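Local coordinates for protein MucR Phosphodiesterase (Pseudomonas aeruginosa, PDB 5M1T) that belongs to the EAL-domain family of phosphodiesterase proteins and binds the ligand C2E together with magnesium ions, at residues A[65-70]-A[268-273]; A[70-73]-A[77-80]; A[249-254]-A[264-269]. One frame throughout, in Å; residues are numbered along the deposited sequence.

Contact 1 of 3, residues A[65-70]-A[268-273]. With MG (magnesium ion), chain D; C2E (9,9'-[(2R,3R,3aS,5S,7aR,9R,10R,10aS,12S,14aR)-3,5,10,12-tetrahydroxy-5,12-dioxidooctahydro-2H,7H-difuro[3,2-d:3',2'-j][1,3,7,9,2,8]tetraoxadiphosphacyclododecine-2,9-diyl]bis(2-amino-1,9-dihydro-6H-purin-6-one)), chain C.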
# COMPACT_ATOMS: atom_id res chain seq x y z
N GLU A 65 -3.40 -20.69 -11.12
CA GLU A 65 -3.19 -19.26 -11.04
C GLU A 65 -4.24 -18.55 -11.90
O GLU A 65 -4.40 -18.89 -13.07
CB GLU A 65 -1.77 -18.89 -11.51
CG GLU A 65 -1.48 -17.41 -11.39
CD GLU A 65 -0.04 -17.01 -11.75
OE1 GLU A 65 0.76 -17.89 -12.15
OE2 GLU A 65 0.28 -15.81 -11.63
N ALA A 66 -4.92 -17.57 -11.34
CA ALA A 66 -5.83 -16.74 -12.09
C ALA A 66 -5.05 -15.71 -12.88
O ALA A 66 -4.18 -15.03 -12.32
CB ALA A 66 -6.82 -16.02 -11.15
N LEU A 67 -5.37 -15.59 -14.16
CA LEU A 67 -4.68 -14.72 -15.10
C LEU A 67 -5.70 -13.91 -15.96
O LEU A 67 -6.55 -14.46 -16.66
CB LEU A 67 -3.77 -15.56 -16.01
CG LEU A 67 -2.56 -16.22 -15.34
CD1 LEU A 67 -1.86 -17.24 -16.27
CD2 LEU A 67 -1.57 -15.16 -14.86
N LEU A 68 -5.58 -12.59 -15.89
CA LEU A 68 -6.54 -11.72 -16.50
C LEU A 68 -6.33 -11.67 -18.00
O LEU A 68 -5.19 -11.65 -18.49
CB LEU A 68 -6.42 -10.33 -15.89
CG LEU A 68 -7.45 -9.25 -16.28
CD1 LEU A 68 -8.83 -9.64 -15.80
CD2 LEU A 68 -7.04 -7.89 -15.70
N ARG A 69 -7.44 -11.68 -18.74
CA ARG A 69 -7.42 -11.47 -20.18
C ARG A 69 -8.47 -10.41 -20.57
O ARG A 69 -9.46 -10.19 -19.85
CB ARG A 69 -7.72 -12.77 -20.88
CG ARG A 69 -6.71 -13.89 -20.57
CD ARG A 69 -5.51 -13.80 -21.49
NE ARG A 69 -4.46 -14.78 -21.18
CZ ARG A 69 -3.57 -14.69 -20.19
NH1 ARG A 69 -3.58 -13.69 -19.33
NH2 ARG A 69 -2.66 -15.63 -20.03
N TRP A 70 -8.26 -9.75 -21.70
CA TRP A 70 -9.23 -8.77 -22.16
C TRP A 70 -9.70 -9.17 -23.57
O TRP A 70 -8.92 -9.12 -24.53
CB TRP A 70 -8.59 -7.37 -22.09
CG TRP A 70 -9.44 -6.21 -22.52
CD1 TRP A 70 -10.76 -6.20 -22.82
CD2 TRP A 70 -8.98 -4.86 -22.68
NE1 TRP A 70 -11.17 -4.93 -23.15
CE2 TRP A 70 -10.09 -4.09 -23.07
CE3 TRP A 70 -7.75 -4.23 -22.51
CZ2 TRP A 70 -10.00 -2.70 -23.31
CZ3 TRP A 70 -7.66 -2.85 -22.73
CH2 TRP A 70 -8.78 -2.11 -23.13
N GLY A 268 -0.22 -27.38 -19.18
CA GLY A 268 -1.54 -26.84 -19.41
C GLY A 268 -1.52 -25.33 -19.51
O GLY A 268 -1.06 -24.66 -18.60
N ARG A 269 -2.02 -24.81 -20.62
CA ARG A 269 -2.04 -23.38 -20.83
C ARG A 269 -3.17 -22.74 -20.01
O ARG A 269 -4.11 -23.45 -19.59
CB ARG A 269 -2.26 -23.08 -22.31
CG ARG A 269 -1.14 -23.54 -23.21
CD ARG A 269 -1.32 -23.10 -24.65
NE ARG A 269 -0.13 -23.41 -25.46
CZ ARG A 269 0.58 -22.53 -26.17
NH1 ARG A 269 0.24 -21.24 -26.22
NH2 ARG A 269 1.63 -22.93 -26.85
N PRO A 270 -3.10 -21.42 -19.80
CA PRO A 270 -4.22 -20.70 -19.21
C PRO A 270 -5.45 -20.92 -20.06
O PRO A 270 -5.35 -20.85 -21.27
CB PRO A 270 -3.79 -19.22 -19.28
CG PRO A 270 -2.28 -19.29 -19.36
CD PRO A 270 -1.99 -20.52 -20.14
N MET A 271 -6.57 -21.24 -19.42
CA MET A 271 -7.82 -21.38 -20.14
C MET A 271 -9.01 -20.97 -19.24
O MET A 271 -8.87 -20.90 -18.03
CB MET A 271 -7.96 -22.80 -20.74
CG MET A 271 -7.84 -23.96 -19.77
SD MET A 271 -7.83 -25.61 -20.56
CE MET A 271 -6.08 -26.01 -20.29
N PRO A 272 -10.16 -20.65 -19.85
CA PRO A 272 -11.36 -20.37 -19.05
C PRO A 272 -11.81 -21.58 -18.21
O PRO A 272 -11.56 -22.75 -18.59
CB PRO A 272 -12.43 -20.02 -20.11
CG PRO A 272 -11.69 -19.81 -21.37
CD PRO A 272 -10.43 -20.61 -21.29
N ALA A 273 -12.45 -21.27 -17.08
CA ALA A 273 -12.81 -22.27 -16.08
C ALA A 273 -13.57 -23.44 -16.70
O ALA A 273 -13.31 -24.60 -16.37
CB ALA A 273 -13.67 -21.62 -15.02
MG MG D . 1.93 -14.71 -10.68
P1 C2E C . 2.95 -13.82 -13.78
O2P C2E C . 2.37 -13.64 -12.41
O1P C2E C . 4.41 -14.23 -13.82
O5' C2E C . 2.06 -14.92 -14.53
C5' C2E C . 2.66 -15.94 -15.30
C4' C2E C . 2.77 -15.53 -16.75
O4' C2E C . 3.55 -16.52 -17.44
C3' C2E C . 1.42 -15.49 -17.45
O3' C2E C . 1.45 -14.49 -18.46
C2' C2E C . 1.31 -16.85 -18.11
O2' C2E C . 0.46 -16.85 -19.25
C1' C2E C . 2.77 -17.05 -18.51
N9 C2E C . 3.15 -18.44 -18.72
C8 C2E C . 2.79 -19.50 -17.98
N7 C2E C . 3.34 -20.63 -18.48
C5 C2E C . 4.07 -20.28 -19.55
C6 C2E C . 4.90 -20.98 -20.53
O6 C2E C . 5.07 -22.22 -20.44
N1 C2E C . 5.48 -20.25 -21.50
C2 C2E C . 5.30 -18.91 -21.59
N2 C2E C . 5.90 -18.22 -22.59
N3 C2E C . 4.56 -18.20 -20.72
C4 C2E C . 3.93 -18.84 -19.71
P11 C2E C . 0.24 -13.44 -18.61
O21 C2E C . -1.07 -14.19 -18.44
O11 C2E C . 0.31 -12.82 -19.96
O5A C2E C . 0.40 -12.37 -17.43
C5A C2E C . 1.59 -11.59 -17.37
C4A C2E C . 1.68 -10.89 -16.03
O4A C2E C . 0.54 -10.06 -15.82
C3A C2E C . 1.64 -11.84 -14.87
O3A C2E C . 2.90 -12.45 -14.62
C2A C2E C . 1.19 -10.96 -13.74
O2A C2E C . 2.26 -10.19 -13.22
C1A C2E C . 0.23 -10.02 -14.42
N91 C2E C . -1.18 -10.44 -14.16
C81 C2E C . -1.92 -11.36 -14.81
N71 C2E C . -3.18 -11.42 -14.28
C51 C2E C . -3.22 -10.52 -13.29
C61 C2E C . -4.22 -10.06 -12.30
O61 C2E C . -5.36 -10.57 -12.28
N11 C2E C . -3.86 -9.10 -11.44
C21 C2E C . -2.62 -8.56 -11.44
N21 C2E C . -2.31 -7.60 -10.55
N31 C2E C . -1.65 -8.93 -12.31
C41 C2E C . -1.91 -9.89 -13.21
O HOH W 1 2.85 -16.40 -11.67

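Contact 2 of 3, residues A[70-73]-A[77-80]. With C2E (9,9'-[(2R,3R,3aS,5S,7aR,9R,10R,10aS,12S,14aR)-3,5,10,12-tetrahydroxy-5,12-dioxidooctahydro-2H,7H-difuro[3,2-d:3',2'-j][1,3,7,9,2,8]tetraoxadiphosphacyclododecine-2,9-diyl]bis(2-amino-1,9-dihydro-6H-purin-6-one)), chain C.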
# COMPACT_ATOMS: atom_id res chain seq x y z
N TRP A 70 -8.26 -9.75 -21.70
CA TRP A 70 -9.23 -8.77 -22.16
C TRP A 70 -9.70 -9.17 -23.57
O TRP A 70 -8.92 -9.12 -24.53
CB TRP A 70 -8.59 -7.37 -22.09
CG TRP A 70 -9.44 -6.21 -22.52
CD1 TRP A 70 -10.76 -6.20 -22.82
CD2 TRP A 70 -8.98 -4.86 -22.68
NE1 TRP A 70 -11.17 -4.93 -23.15
CE2 TRP A 70 -10.09 -4.09 -23.07
CE3 TRP A 70 -7.75 -4.23 -22.51
CZ2 TRP A 70 -10.00 -2.70 -23.31
CZ3 TRP A 70 -7.66 -2.85 -22.73
CH2 TRP A 70 -8.78 -2.11 -23.13
N GLU A 71 -10.93 -9.62 -23.67
CA GLU A 71 -11.54 -9.90 -24.96
C GLU A 71 -11.98 -8.60 -25.59
O GLU A 71 -13.05 -8.09 -25.32
CB GLU A 71 -12.78 -10.79 -24.83
CG GLU A 71 -12.52 -12.13 -24.19
CD GLU A 71 -13.80 -12.92 -23.97
OE1 GLU A 71 -14.89 -12.28 -23.80
OE2 GLU A 71 -13.70 -14.16 -23.98
N HIS A 72 -11.12 -8.09 -26.46
CA HIS A 72 -11.40 -6.82 -27.12
C HIS A 72 -12.14 -7.00 -28.47
O HIS A 72 -11.72 -7.78 -29.33
CB HIS A 72 -10.11 -6.03 -27.30
CG HIS A 72 -10.34 -4.58 -27.55
ND1 HIS A 72 -10.66 -4.09 -28.80
CD2 HIS A 72 -10.37 -3.52 -26.71
CE1 HIS A 72 -10.84 -2.79 -28.73
NE2 HIS A 72 -10.67 -2.42 -27.47
N PRO A 73 -13.25 -6.27 -28.65
CA PRO A 73 -14.03 -6.48 -29.88
C PRO A 73 -13.24 -6.20 -31.18
O PRO A 73 -13.44 -6.89 -32.17
CB PRO A 73 -15.23 -5.52 -29.71
CG PRO A 73 -14.80 -4.49 -28.72
CD PRO A 73 -13.77 -5.16 -27.83
N LEU A 77 -8.18 -11.08 -28.05
CA LEU A 77 -7.78 -11.41 -26.69
C LEU A 77 -6.46 -10.77 -26.29
O LEU A 77 -5.40 -11.21 -26.70
CB LEU A 77 -7.71 -12.92 -26.55
CG LEU A 77 -7.76 -13.37 -25.10
CD1 LEU A 77 -9.17 -13.26 -24.55
CD2 LEU A 77 -7.26 -14.80 -24.99
N ILE A 78 -6.52 -9.73 -25.49
CA ILE A 78 -5.33 -8.97 -25.10
C ILE A 78 -4.80 -9.51 -23.76
O ILE A 78 -5.57 -9.80 -22.81
CB ILE A 78 -5.68 -7.47 -24.92
CG1 ILE A 78 -6.32 -6.92 -26.18
CG2 ILE A 78 -4.45 -6.65 -24.57
CD1 ILE A 78 -6.54 -5.41 -26.17
N THR A 79 -3.48 -9.63 -23.70
CA THR A 79 -2.79 -10.13 -22.50
C THR A 79 -2.44 -8.98 -21.57
O THR A 79 -2.24 -7.87 -22.00
CB THR A 79 -1.51 -10.93 -22.85
OG1 THR A 79 -0.62 -10.17 -23.69
CG2 THR A 79 -1.90 -12.24 -23.57
N PRO A 80 -2.36 -9.27 -20.28
CA PRO A 80 -2.23 -8.17 -19.34
C PRO A 80 -0.93 -7.34 -19.44
O PRO A 80 -0.92 -6.21 -18.98
CB PRO A 80 -2.38 -8.87 -17.99
CG PRO A 80 -2.01 -10.28 -18.21
CD PRO A 80 -2.23 -10.59 -19.65
P1 C2E C . 2.95 -13.82 -13.78
O2P C2E C . 2.37 -13.64 -12.41
O1P C2E C . 4.41 -14.23 -13.82
O5' C2E C . 2.06 -14.92 -14.53
C5' C2E C . 2.66 -15.94 -15.30
C4' C2E C . 2.77 -15.53 -16.75
O4' C2E C . 3.55 -16.52 -17.44
C3' C2E C . 1.42 -15.49 -17.45
O3' C2E C . 1.45 -14.49 -18.46
C2' C2E C . 1.31 -16.85 -18.11
O2' C2E C . 0.46 -16.85 -19.25
C1' C2E C . 2.77 -17.05 -18.51
N9 C2E C . 3.15 -18.44 -18.72
C8 C2E C . 2.79 -19.50 -17.98
N7 C2E C . 3.34 -20.63 -18.48
C5 C2E C . 4.07 -20.28 -19.55
C6 C2E C . 4.90 -20.98 -20.53
O6 C2E C . 5.07 -22.22 -20.44
N1 C2E C . 5.48 -20.25 -21.50
C2 C2E C . 5.30 -18.91 -21.59
N2 C2E C . 5.90 -18.22 -22.59
N3 C2E C . 4.56 -18.20 -20.72
C4 C2E C . 3.93 -18.84 -19.71
P11 C2E C . 0.24 -13.44 -18.61
O21 C2E C . -1.07 -14.19 -18.44
O11 C2E C . 0.31 -12.82 -19.96
O5A C2E C . 0.40 -12.37 -17.43
C5A C2E C . 1.59 -11.59 -17.37
C4A C2E C . 1.68 -10.89 -16.03
O4A C2E C . 0.54 -10.06 -15.82
C3A C2E C . 1.64 -11.84 -14.87
O3A C2E C . 2.90 -12.45 -14.62
C2A C2E C . 1.19 -10.96 -13.74
O2A C2E C . 2.26 -10.19 -13.22
C1A C2E C . 0.23 -10.02 -14.42
N91 C2E C . -1.18 -10.44 -14.16
C81 C2E C . -1.92 -11.36 -14.81
N71 C2E C . -3.18 -11.42 -14.28
C51 C2E C . -3.22 -10.52 -13.29
C61 C2E C . -4.22 -10.06 -12.30
O61 C2E C . -5.36 -10.57 -12.28
N11 C2E C . -3.86 -9.10 -11.44
C21 C2E C . -2.62 -8.56 -11.44
N21 C2E C . -2.31 -7.60 -10.55
N31 C2E C . -1.65 -8.93 -12.31
C41 C2E C . -1.91 -9.89 -13.21

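Contact 3 of 3, residues A[249-254]-A[264-269]. With C2E (9,9'-[(2R,3R,3aS,5S,7aR,9R,10R,10aS,12S,14aR)-3,5,10,12-tetrahydroxy-5,12-dioxidooctahydro-2H,7H-difuro[3,2-d:3',2'-j][1,3,7,9,2,8]tetraoxadiphosphacyclododecine-2,9-diyl]bis(2-amino-1,9-dihydro-6H-purin-6-one)), chain C.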
# COMPACT_ATOMS: atom_id res chain seq x y z
N ALA A 249 12.39 -31.77 -21.32
CA ALA A 249 13.68 -31.74 -20.65
C ALA A 249 13.73 -30.77 -19.47
O ALA A 249 14.35 -31.07 -18.46
CB ALA A 249 14.79 -31.45 -21.65
N GLN A 250 13.08 -29.62 -19.59
CA GLN A 250 12.87 -28.72 -18.44
C GLN A 250 12.11 -29.43 -17.31
O GLN A 250 12.50 -29.36 -16.12
CB GLN A 250 12.09 -27.47 -18.85
CG GLN A 250 12.89 -26.49 -19.72
CD GLN A 250 11.99 -25.50 -20.45
OE1 GLN A 250 10.80 -25.70 -20.49
NE2 GLN A 250 12.55 -24.41 -20.99
N GLN A 251 11.02 -30.09 -17.67
CA GLN A 251 10.22 -30.84 -16.71
C GLN A 251 11.07 -31.85 -15.97
O GLN A 251 11.05 -31.90 -14.75
CB GLN A 251 9.09 -31.57 -17.45
CG GLN A 251 8.29 -32.49 -16.55
CD GLN A 251 7.14 -33.17 -17.26
OE1 GLN A 251 7.29 -33.65 -18.38
NE2 GLN A 251 5.99 -33.25 -16.58
N GLU A 252 11.81 -32.65 -16.70
CA GLU A 252 12.68 -33.69 -16.11
C GLU A 252 13.73 -33.06 -15.22
O GLU A 252 13.95 -33.53 -14.11
CB GLU A 252 13.35 -34.53 -17.19
CG GLU A 252 14.15 -35.72 -16.66
CD GLU A 252 15.57 -35.37 -16.18
OE1 GLU A 252 16.21 -34.41 -16.69
OE2 GLU A 252 16.10 -36.05 -15.26
N PHE A 253 14.38 -32.01 -15.69
CA PHE A 253 15.45 -31.40 -14.93
C PHE A 253 14.91 -30.74 -13.65
O PHE A 253 15.44 -30.88 -12.55
CB PHE A 253 16.18 -30.38 -15.82
CG PHE A 253 17.01 -29.42 -15.07
CD1 PHE A 253 18.20 -29.81 -14.53
CD2 PHE A 253 16.56 -28.13 -14.85
CE1 PHE A 253 18.97 -28.91 -13.79
CE2 PHE A 253 17.32 -27.23 -14.13
CZ PHE A 253 18.53 -27.62 -13.61
N LEU A 254 13.80 -30.04 -13.80
CA LEU A 254 13.22 -29.35 -12.64
C LEU A 254 12.74 -30.34 -11.62
O LEU A 254 12.82 -30.10 -10.42
CB LEU A 254 12.09 -28.44 -13.10
CG LEU A 254 12.62 -27.26 -13.92
CD1 LEU A 254 11.51 -26.61 -14.72
CD2 LEU A 254 13.33 -26.24 -13.05
N GLY A 264 3.22 -24.35 -16.50
CA GLY A 264 3.72 -24.04 -17.83
C GLY A 264 2.87 -24.62 -18.92
O GLY A 264 2.02 -25.49 -18.66
N PHE A 265 3.12 -24.13 -20.14
CA PHE A 265 2.39 -24.57 -21.32
C PHE A 265 2.43 -26.10 -21.54
O PHE A 265 1.46 -26.67 -21.99
CB PHE A 265 2.89 -23.88 -22.57
CG PHE A 265 2.55 -22.43 -22.65
CD1 PHE A 265 1.81 -21.81 -21.66
CD2 PHE A 265 2.93 -21.69 -23.75
CE1 PHE A 265 1.47 -20.50 -21.76
CE2 PHE A 265 2.62 -20.37 -23.84
CZ PHE A 265 1.88 -19.78 -22.83
N LEU A 266 3.52 -26.74 -21.18
CA LEU A 266 3.66 -28.19 -21.33
C LEU A 266 2.61 -28.92 -20.49
O LEU A 266 2.08 -29.93 -20.90
CB LEU A 266 5.05 -28.64 -20.90
CG LEU A 266 5.32 -30.15 -21.13
CD1 LEU A 266 5.54 -30.43 -22.62
CD2 LEU A 266 6.49 -30.69 -20.31
N LEU A 267 2.34 -28.39 -19.30
CA LEU A 267 1.42 -29.01 -18.37
C LEU A 267 -0.04 -28.51 -18.52
O LEU A 267 -0.98 -29.16 -18.04
CB LEU A 267 1.89 -28.74 -16.94
CG LEU A 267 3.31 -29.29 -16.81
CD1 LEU A 267 4.10 -28.53 -15.79
CD2 LEU A 267 3.26 -30.77 -16.49
N GLY A 268 -0.22 -27.38 -19.18
CA GLY A 268 -1.54 -26.84 -19.41
C GLY A 268 -1.52 -25.33 -19.51
O GLY A 268 -1.06 -24.66 -18.60
N ARG A 269 -2.02 -24.81 -20.62
CA ARG A 269 -2.04 -23.38 -20.83
C ARG A 269 -3.17 -22.74 -20.01
O ARG A 269 -4.11 -23.45 -19.59
CB ARG A 269 -2.26 -23.08 -22.31
CG ARG A 269 -1.14 -23.54 -23.21
CD ARG A 269 -1.32 -23.10 -24.65
NE ARG A 269 -0.13 -23.41 -25.46
CZ ARG A 269 0.58 -22.53 -26.17
NH1 ARG A 269 0.24 -21.24 -26.22
NH2 ARG A 269 1.63 -22.93 -26.85
P1 C2E C . 2.95 -13.82 -13.78
O2P C2E C . 2.37 -13.64 -12.41
O1P C2E C . 4.41 -14.23 -13.82
O5' C2E C . 2.06 -14.92 -14.53
C5' C2E C . 2.66 -15.94 -15.30
C4' C2E C . 2.77 -15.53 -16.75
O4' C2E C . 3.55 -16.52 -17.44
C3' C2E C . 1.42 -15.49 -17.45
O3' C2E C . 1.45 -14.49 -18.46
C2' C2E C . 1.31 -16.85 -18.11
O2' C2E C . 0.46 -16.85 -19.25
C1' C2E C . 2.77 -17.05 -18.51
N9 C2E C . 3.15 -18.44 -18.72
C8 C2E C . 2.79 -19.50 -17.98
N7 C2E C . 3.34 -20.63 -18.48
C5 C2E C . 4.07 -20.28 -19.55
C6 C2E C . 4.90 -20.98 -20.53
O6 C2E C . 5.07 -22.22 -20.44
N1 C2E C . 5.48 -20.25 -21.50
C2 C2E C . 5.30 -18.91 -21.59
N2 C2E C . 5.90 -18.22 -22.59
N3 C2E C . 4.56 -18.20 -20.72
C4 C2E C . 3.93 -18.84 -19.71
P11 C2E C . 0.24 -13.44 -18.61
O21 C2E C . -1.07 -14.19 -18.44
O11 C2E C . 0.31 -12.82 -19.96
O5A C2E C . 0.40 -12.37 -17.43
C5A C2E C . 1.59 -11.59 -17.37
C4A C2E C . 1.68 -10.89 -16.03
O4A C2E C . 0.54 -10.06 -15.82
C3A C2E C . 1.64 -11.84 -14.87
O3A C2E C . 2.90 -12.45 -14.62
C2A C2E C . 1.19 -10.96 -13.74
O2A C2E C . 2.26 -10.19 -13.22
C1A C2E C . 0.23 -10.02 -14.42
N91 C2E C . -1.18 -10.44 -14.16
C81 C2E C . -1.92 -11.36 -14.81
N71 C2E C . -3.18 -11.42 -14.28
C51 C2E C . -3.22 -10.52 -13.29
C61 C2E C . -4.22 -10.06 -12.30
O61 C2E C . -5.36 -10.57 -12.28
N11 C2E C . -3.86 -9.10 -11.44
C21 C2E C . -2.62 -8.56 -11.44
N21 C2E C . -2.31 -7.60 -10.55
N31 C2E C . -1.65 -8.93 -12.31
C41 C2E C . -1.91 -9.89 -13.21

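Contact 1 of 3, residues A[65-70]-A[268-273]
Leu67 and Pro270 meet across this contact with their side chains at an oblique angle, Leu67 CD1 coming to 3.7 Å from Pro270 CG. The same Pro270 CG also lies 3.7 Å from Arg69 NH2, so one corner of the proline ring rests against both an aliphatic branch and the end of an arginine. Bound C2E completes the packing: its O2' reaches Pro270, and its O5' sits near the other Leu67 branch, CD2. This is the dense part, where Leu67 and Arg69 are buried on their strand. The 268-273 side is looser. Met271 sends its CB away from the strand, and Arg269 is exposed.

Arg69 bends at its second torsion (chi2 -85°), which swings the guanidinium back along the strand. There C2E O21 lies at its edge, near its plane, and accepts from both NH1 and NH2, at 2.7 Å from Arg69 NH2. NH1 also donates to Leu68 O at 2.7 Å, a bond lying in the guanidinium plane although the donor stands above the carbonyl plane of Leu68. These three bonds fix the rotation of the group. One residue back, Leu68 N gives C2E N71 an almost straight bond of 3.1 Å.

Glu65, by contrast, runs fully extended, and its OE2 binds a magnesium ion at 2.2 Å. Asn124, Glu156 and Asp186 bind the same ion, as do C2E O2P and a water. The other carboxylate oxygen, OE1, is held by a salt bridge to Lys207 and a hydrogen bond from Gln263. Glu65, Ala66 and Leu67 spell out the signature that names the EAL domain, on a strand of its modified TIM barrel where Glu65 and Leu67 line the ligand pocket.

Contact 2 of 3, residues A[70-73]-A[77-80]
Trp70 sets its indole CG anti to the backbone N (chi1 -180°), while Ile78 turns CG1 beside its own N (chi1 -55°); the two side chains then run side by side on one face of the paired strands. Ile78 CD1 ends up over the indole face near its rim, 4.0 Å from Trp70 CE3. The same methyl lies 3.8 Å from His72 CB. His72 brings CD2 over that indole face too, so its ring and Trp70 meet edge-to-face.

Beneath, Trp70 and Ile78 form an antiparallel hydrogen-bonded pair: Trp70 N to Ile78 O is 2.9 Å, and Ile78 N to Trp70 O is 2.7 Å. Glu71 and Leu77 form the next, non-hydrogen-bonded pair on the other face, with Glu71 CG 3.6 Å from Leu77 CD1. Beyond the pairing, Pro80 CG approaches C2E O5A at 3.3 Å.

The arrangement is a short antiparallel pairing, closed by a five-residue connection, at the end of strand 61-72. Helix 32-38 covers Trp70 through Leu33, Asp36 and Leu37, with Asp36 also bonded to His72 NE2; Gln45 takes Trp70 NE1, and strand 46-55 lies alongside through Leu46 and Val47.

Contact 3 of 3, residues A[249-254]-A[264-269]
Gly264 O, at the base of the turn that carries Leu266 and Leu267 against Gln251, accepts two backbone bonds, from Leu267 N at 3.0 Å and from Gly268 N. Residues 265-267 thereby coil with helical backbone angles, though without the regular bonding of a helix. On the ligand side of this turn, Phe265 N points straight at C2E O6, giving a bond of 2.7 Å. Its ring then lies under the base, with C2E C6 3.4 Å above the ring plane and offset toward the rim. The opposite ring face carries the guanidinium of Arg269 in a cation-pi contact, so Phe265 is sandwiched between ligand and arginine.

Helix 248-257 and strand 261-263 follow strand 239-243 in a beta-alpha-beta unit of the EAL barrel, and the 264-269 turn is the loop that leaves the last strand. It touches the helix through Gln251, whose extended chain (chi1 174°, CG anti to the backbone N) carries the amide over to the two leucines.

Gln251 and Leu266 cross at about a right angle, Gln251 OE1 lying 3.6 Å from Leu266 CD2. On the other branch of the amide, Gln251 NE2 packs on Leu267 CD2 at 3.7 Å. That nitrogen finds its polar partner in Pro57 O, while neighbouring Asn58 touches both Gln251 and Leu267.

Overall arrangement
Going from the N terminus, strand 61-72 starts both contact 1 and contact 2, which share Trp70. Contact 2 closes at once, over the three residues 74-76. Contact 3 opens much later on helix 248-257 and closes a short loop containing strand 261-263. Contact 1 is the long closure, bringing the chain's last loop back to its second strand; contacts 2 and 3 fall within its span, overlapping it at the ends through Trp70 and through Gly268 and Arg269. Arg69 packs on Pro80 and Pro270 on Phe265, so contact 1 touches both others. Contacts 2 and 3 stay about 8 Å apart at their nearest atoms, but all three reach C2E.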